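Side-chain contacts in putative polysaccharide binding proteins (DUF1812) (PDB 3GF8), which is of unproven function but is a lipoprotein of the FimB/Mfa2 family that probably helps assemble or attach fimbriae at the outer membrane: residues Asp238-Leu241 with Ile242-Leu245; Thr257-Tyr260 with Leu261-Ser265. All coordinates share one frame; numbering follows the deposited sequence.

Interaction 1: residues Asp238-Leu241 with Ile242-Leu245; sequences DINL and IDYL
The Tyr244 ring carries Ile239 over one face: CD1 of Ile239 stands 4.1 Å from the ring centroid, almost straight above it, a CH-pi contact, while CB of Ile239 lies over the same ring nearer its CZ end. CG2 of Ile239 reaches past the ring carbons to the phenol oxygen, 3.5 Å from Tyr244 OH, and that hydroxyl is hydrogen-bonded to the backbone O of Gln296, the last residue of the chain. The two side chains cross at about a right angle. Ile239 holds CG1 between its own backbone N and carbonyl carbon (chi1 60°), and the next torsion then carries CD1 over the ring centre. The second flat group, the Asn240 amide, is turned 47° from the Asp243 carboxylate, and its CG rests 3.5 Å from Asp243 CB. Its OD1 accepts from Asp243 N at 2.9 Å, the donor sitting well above the carbonyl plane, although the N-H itself points fairly straight at the oxygen (163°). Backbone bonds Tyr244 N to Asn240 O and Leu245 N to Leu241 O, both 2.9 Å, close the first turn. Leu241 adds a looser apolar touch, its CG 4.3 Å from Leu245 CD1. With strand 235-240 passing directly into helix 241-246, this is an N-cap: the asparagine side chain takes up the N-H of Asp243, a first-turn N-H with no preceding helical carbonyl to bond.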
ATOM      1  N   ASP A 238     -12.295  15.665  10.310  1.00 28.23           N
ATOM      2  CA  ASP A 238     -12.658  14.972   9.103  1.00 27.89           C
ATOM      3  C   ASP A 238     -11.950  15.620   7.944  1.00 28.58           C
ATOM      4  O   ASP A 238     -12.467  16.568   7.385  1.00 26.30           O
ATOM      5  CB  ASP A 238     -14.175  14.992   8.907  1.00 26.85           C
ATOM      6  CG  ASP A 238     -14.624  14.045   7.798  1.00 29.84           C
ATOM      7  OD1 ASP A 238     -13.769  13.517   7.055  1.00 34.93           O
ATOM      8  OD2 ASP A 238     -15.840  13.825   7.659  1.00 27.94           O
ATOM      9  N   ILE A 239     -10.776  15.085   7.587  1.00 27.81           N
ATOM     10  CA  ILE A 239      -9.942  15.709   6.574  1.00 26.52           C
ATOM     11  C   ILE A 239      -9.642  14.767   5.421  1.00 28.59           C
ATOM     12  O   ILE A 239      -9.869  13.535   5.479  1.00 29.76           O
ATOM     13  CB  ILE A 239      -8.655  16.374   7.172  1.00 28.42           C
ATOM     14  CG1 ILE A 239      -7.744  15.381   7.915  1.00 29.26           C
ATOM     15  CG2 ILE A 239      -9.058  17.451   8.169  1.00 26.21           C
ATOM     16  CD1 ILE A 239      -6.732  14.686   7.066  1.00 23.67           C
ATOM     17  N   ASN A 240      -9.181  15.368   4.335  1.00 29.06           N
ATOM     18  CA  ASN A 240      -8.855  14.632   3.133  1.00 27.62           C
ATOM     19  C   ASN A 240      -7.370  14.402   3.220  1.00 27.79           C
ATOM     20  O   ASN A 240      -6.553  15.304   3.012  1.00 26.98           O
ATOM     21  CB  ASN A 240      -9.276  15.428   1.897  1.00 28.55           C
ATOM     22  CG  ASN A 240      -8.858  14.774   0.604  1.00 30.06           C
ATOM     23  OD1 ASN A 240      -8.000  13.901   0.579  1.00 28.47           O
ATOM     24  ND2 ASN A 240      -9.457  15.212  -0.491  1.00 29.81           N
ATOM     25  N   LEU A 241      -7.026  13.183   3.614  1.00 27.09           N
ATOM     26  CA  LEU A 241      -5.670  12.814   3.834  1.00 27.26           C
ATOM     27  C   LEU A 241      -4.873  12.912   2.534  1.00 28.01           C
ATOM     28  O   LEU A 241      -3.700  13.305   2.538  1.00 25.71           O
ATOM     29  CB  LEU A 241      -5.640  11.374   4.370  1.00 28.97           C
ATOM     30  CG  LEU A 241      -4.282  10.824   4.768  1.00 30.17           C
ATOM     31  CD1 LEU A 241      -3.707  11.671   5.873  1.00 25.72           C
ATOM     32  CD2 LEU A 241      -4.393   9.330   5.184  1.00 22.76           C
ATOM     33  N   ILE A 242      -5.479  12.519   1.417  1.00 27.98           N
ATOM     34  CA  ILE A 242      -4.741  12.593   0.160  1.00 27.83           C
ATOM     35  C   ILE A 242      -4.357  14.047  -0.106  1.00 30.03           C
ATOM     36  O   ILE A 242      -3.250  14.358  -0.538  1.00 26.98           O
ATOM     37  CB  ILE A 242      -5.547  12.116  -1.041  1.00 26.37           C
ATOM     38  CG1 ILE A 242      -5.982  10.647  -0.872  1.00 28.45           C
ATOM     39  CG2 ILE A 242      -4.708  12.359  -2.338  1.00 20.70           C
ATOM     40  CD1 ILE A 242      -4.833   9.619  -0.604  1.00 20.11           C
ATOM     41  N   ASP A 243      -5.307  14.941   0.144  1.00 31.09           N
ATOM     42  CA  ASP A 243      -5.076  16.357  -0.061  1.00 32.24           C
ATOM     43  C   ASP A 243      -4.015  16.952   0.864  1.00 30.11           C
ATOM     44  O   ASP A 243      -3.203  17.777   0.455  1.00 29.85           O
ATOM     45  CB  ASP A 243      -6.364  17.114   0.131  1.00 32.69           C
ATOM     46  CG  ASP A 243      -6.464  18.212  -0.793  1.00 39.80           C
ATOM     47  OD1 ASP A 243      -6.653  17.901  -1.981  1.00 49.74           O
ATOM     48  OD2 ASP A 243      -6.301  19.369  -0.352  1.00 61.17           O
ATOM     49  N   TYR A 244      -4.037  16.537   2.117  1.00 28.93           N
ATOM     50  CA  TYR A 244      -2.999  16.950   3.058  1.00 30.16           C
ATOM     51  C   TYR A 244      -1.634  16.447   2.615  1.00 31.15           C
ATOM     52  O   TYR A 244      -0.648  17.153   2.752  1.00 31.84           O
ATOM     53  CB  TYR A 244      -3.337  16.480   4.479  1.00 30.28           C
ATOM     54  CG  TYR A 244      -4.278  17.421   5.232  1.00 28.72           C
ATOM     55  CD1 TYR A 244      -5.418  17.924   4.633  1.00 29.08           C
ATOM     56  CD2 TYR A 244      -4.014  17.789   6.536  1.00 33.34           C
ATOM     57  CE1 TYR A 244      -6.251  18.740   5.302  1.00 33.15           C
ATOM     58  CE2 TYR A 244      -4.849  18.639   7.219  1.00 28.07           C
ATOM     59  CZ  TYR A 244      -5.953  19.107   6.604  1.00 29.11           C
ATOM     60  OH  TYR A 244      -6.786  19.936   7.283  1.00 25.56           O
ATOM     61  N   LEU A 245      -1.567  15.227   2.078  1.00 30.72           N
ATOM     62  CA  LEU A 245      -0.287  14.720   1.603  1.00 30.12           C
ATOM     63  C   LEU A 245       0.109  15.406   0.286  1.00 29.88           C
ATOM     64  O   LEU A 245       1.280  15.683   0.075  1.00 25.62           O
ATOM     65  CB  LEU A 245      -0.308  13.190   1.467  1.00 30.53           C
ATOM     66  CG  LEU A 245      -0.345  12.430   2.804  1.00 33.50           C
ATOM     67  CD1 LEU A 245      -0.611  10.995   2.554  1.00 22.34           C
ATOM     68  CD2 LEU A 245       0.920  12.587   3.580  1.00 25.16           C
TER

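Interaction 2: residues Thr257-Tyr260 with Leu261-Ser265; sequences TQEY and LDRQS
Helix 257-263 and the residue that follows it make this contact, and the ladder of i to i+4 pairs is easiest to follow from the Glu259-Arg263 salt bridge. Glu259 OE2 takes both donors, Arg263 NE at 3.0 Å and Arg263 NH2 at 3.2 Å, a side-on grip in which the oxygen lies in the guanidinium plane. NE uses the anti lone pair of OE2, whereas NH2 meets that oxygen nearly along its C-O axis; the carboxylate and guanidinium planes are 30° apart. Glu259 gets there with CG anti to the backbone N (chi1 -177°) and an extended chain beyond, alongside Arg263, whose chain is extended from CG to NE. With an alanine at Arg263, the Glu259 carboxylate would probably lose its mate and be free to turn, and Asn25 O would lose the NH1 donor. A quarter-turn round the helix, Gln258 NE2 donates to Asp262 OD1 at 2.9 Å, coming from above the carboxylate plane; Arg216 forms a salt bridge to that same oxygen. Such i to i+4 pairing staples successive turns, here with backbone bonds beneath it such as Leu261 N to Thr257 O. On the apolar side Thr257 CG2 lies 3.8 Å from Leu261 CD1, the two side chains pointing the same way. Spanning the C-terminal end, Tyr260 and Gln264 also run side by side, ring and amide planes nearly perpendicular, with Tyr260 CE1 3.6 Å from Gln264 CB; Glu251 OE2 accepts from Gln264 NE2 and is hydrogen-bonded to Tyr260 OH.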
ATOM      1  N   THR A 257       2.335  13.717  -6.975  1.00 31.98           N
ATOM      2  CA  THR A 257       1.580  13.154  -5.879  1.00 30.37           C
ATOM      3  C   THR A 257       1.539  11.630  -5.924  1.00 29.20           C
ATOM      4  O   THR A 257       1.830  10.983  -4.921  1.00 30.41           O
ATOM      5  CB  THR A 257       0.168  13.715  -5.855  1.00 32.42           C
ATOM      6  OG1 THR A 257       0.266  15.130  -5.743  1.00 28.93           O
ATOM      7  CG2 THR A 257      -0.662  13.149  -4.672  1.00 25.66           C
ATOM      8  N   GLN A 258       1.213  11.038  -7.071  1.00 27.42           N
ATOM      9  CA  GLN A 258       1.056   9.574  -7.120  1.00 23.56           C
ATOM     10  C   GLN A 258       2.370   8.860  -6.892  1.00 27.58           C
ATOM     11  O   GLN A 258       2.420   7.801  -6.283  1.00 28.91           O
ATOM     12  CB  GLN A 258       0.460   9.088  -8.433  1.00 22.99           C
ATOM     13  CG  GLN A 258       0.103   7.562  -8.385  1.00 20.66           C
ATOM     14  CD  GLN A 258      -0.906   7.242  -7.286  1.00 24.28           C
ATOM     15  OE1 GLN A 258      -1.989   7.794  -7.279  1.00 26.56           O
ATOM     16  NE2 GLN A 258      -0.518   6.389  -6.322  1.00 24.43           N
ATOM     17  N   GLU A 259       3.442   9.451  -7.398  1.00 28.00           N
ATOM     18  CA  GLU A 259       4.739   8.870  -7.246  1.00 26.84           C
ATOM     19  C   GLU A 259       5.193   8.897  -5.814  1.00 25.41           C
ATOM     20  O   GLU A 259       5.771   7.916  -5.347  1.00 22.57           O
ATOM     21  CB  GLU A 259       5.758   9.559  -8.131  1.00 26.23           C
ATOM     22  CG  GLU A 259       7.122   8.889  -8.025  1.00 33.26           C
ATOM     23  CD  GLU A 259       8.092   9.313  -9.118  1.00 46.03           C
ATOM     24  OE1 GLU A 259       7.737  10.211  -9.945  1.00 49.65           O
ATOM     25  OE2 GLU A 259       9.207   8.732  -9.134  1.00 37.26           O
ATOM     26  N   TYR A 260       4.920  10.002  -5.110  1.00 27.64           N
ATOM     27  CA  TYR A 260       5.213  10.068  -3.684  1.00 27.04           C
ATOM     28  C   TYR A 260       4.365   9.051  -2.911  1.00 28.09           C
ATOM     29  O   TYR A 260       4.867   8.292  -2.078  1.00 28.39           O
ATOM     30  CB  TYR A 260       4.948  11.452  -3.145  1.00 25.51           C
ATOM     31  CG  TYR A 260       5.125  11.563  -1.656  1.00 27.56           C
ATOM     32  CD1 TYR A 260       6.318  11.202  -1.053  1.00 29.20           C
ATOM     33  CD2 TYR A 260       4.100  12.052  -0.845  1.00 29.16           C
ATOM     34  CE1 TYR A 260       6.476  11.319   0.320  1.00 26.27           C
ATOM     35  CE2 TYR A 260       4.264  12.203   0.513  1.00 31.33           C
ATOM     36  CZ  TYR A 260       5.452  11.821   1.091  1.00 28.16           C
ATOM     37  OH  TYR A 260       5.604  11.943   2.435  1.00 26.15           O
ATOM     38  N   LEU A 261       3.075   9.025  -3.205  1.00 28.73           N
ATOM     39  CA  LEU A 261       2.178   8.073  -2.544  1.00 29.53           C
ATOM     40  C   LEU A 261       2.598   6.595  -2.749  1.00 27.77           C
ATOM     41  O   LEU A 261       2.458   5.760  -1.837  1.00 29.09           O
ATOM     42  CB  LEU A 261       0.747   8.286  -3.013  1.00 29.01           C
ATOM     43  CG  LEU A 261       0.125   9.633  -2.635  1.00 28.51           C
ATOM     44  CD1 LEU A 261      -1.337   9.688  -3.178  1.00 28.61           C
ATOM     45  CD2 LEU A 261       0.214   9.873  -1.129  1.00 20.19           C
ATOM     46  N   ASP A 262       3.124   6.275  -3.923  1.00 26.02           N
ATOM     47  CA  ASP A 262       3.551   4.903  -4.207  1.00 24.77           C
ATOM     48  C   ASP A 262       4.875   4.610  -3.574  1.00 23.04           C
ATOM     49  O   ASP A 262       5.080   3.513  -2.997  1.00 25.69           O
ATOM     50  CB  ASP A 262       3.705   4.642  -5.699  1.00 27.78           C
ATOM     51  CG  ASP A 262       2.392   4.580  -6.420  1.00 25.27           C
ATOM     52  OD1 ASP A 262       1.365   4.213  -5.817  1.00 37.07           O
ATOM     53  OD2 ASP A 262       2.392   4.902  -7.613  1.00 32.21           O
ATOM     54  N   ARG A 263       5.785   5.567  -3.674  1.00 20.22           N
ATOM     55  CA  ARG A 263       7.148   5.342  -3.190  1.00 23.56           C
ATOM     56  C   ARG A 263       7.258   5.310  -1.680  1.00 24.92           C
ATOM     57  O   ARG A 263       8.050   4.559  -1.133  1.00 26.23           O
ATOM     58  CB  ARG A 263       8.093   6.420  -3.707  1.00 25.28           C
ATOM     59  CG  ARG A 263       8.714   6.130  -5.045  1.00 26.90           C
ATOM     60  CD  ARG A 263       9.769   7.188  -5.315  1.00 35.84           C
ATOM     61  NE  ARG A 263      10.178   7.194  -6.705  1.00 35.88           N
ATOM     62  CZ  ARG A 263      11.112   6.407  -7.227  1.00 35.77           C
ATOM     63  NH1 ARG A 263      11.793   5.526  -6.487  1.00 27.86           N
ATOM     64  NH2 ARG A 263      11.379   6.525  -8.520  1.00 35.34           N
ATOM     65  N   GLN A 264       6.493   6.171  -1.011  1.00 25.84           N
ATOM     66  CA  GLN A 264       6.518   6.260   0.440  1.00 25.19           C
ATOM     67  C   GLN A 264       5.443   5.363   1.017  1.00 25.67           C
ATOM     68  O   GLN A 264       4.266   5.472   0.638  1.00 24.25           O
ATOM     69  CB  GLN A 264       6.260   7.719   0.876  1.00 25.96           C
ATOM     70  CG  GLN A 264       6.351   7.970   2.393  1.00 27.10           C
ATOM     71  CD  GLN A 264       7.617   7.372   3.005  1.00 28.33           C
ATOM     72  OE1 GLN A 264       7.678   6.173   3.245  1.00 20.18           O
ATOM     73  NE2 GLN A 264       8.625   8.205   3.245  1.00 17.78           N
ATOM     74  N   SER A 265       5.812   4.491   1.946  1.00 23.93           N
ATOM     75  CA  SER A 265       4.780   3.679   2.584  1.00 25.79           C
ATOM     76  C   SER A 265       4.733   3.765   4.099  1.00 26.53           C
ATOM     77  O   SER A 265       3.932   3.065   4.735  1.00 23.57           O
ATOM     78  CB  SER A 265       4.890   2.215   2.112  1.00 28.35           C
ATOM     79  OG  SER A 265       4.768   2.151   0.702  1.00 21.82           O
TER

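How the interactions relate
Following the chain from the N terminus, interaction 1 comes first, where strand 235-240, an edge strand of its sheet, passes into helix 241-246. Interaction 2 follows on helix 257-263, just before strand 266-273. Each is local and closes only a turn or so of backbone, and they lie in series, neither nesting nor crossing, with centres about 14 Å apart. The two helices nevertheless meet: Leu245 CD1 of interaction 1 packs 3.9 Å from Leu261 CD2 of interaction 2. Leu245 also touches Tyr267 and Ile269 on strand 266-273, so helix 241-246 joins the edge of one sheet to strand 266-273, into which helix 257-263 leads.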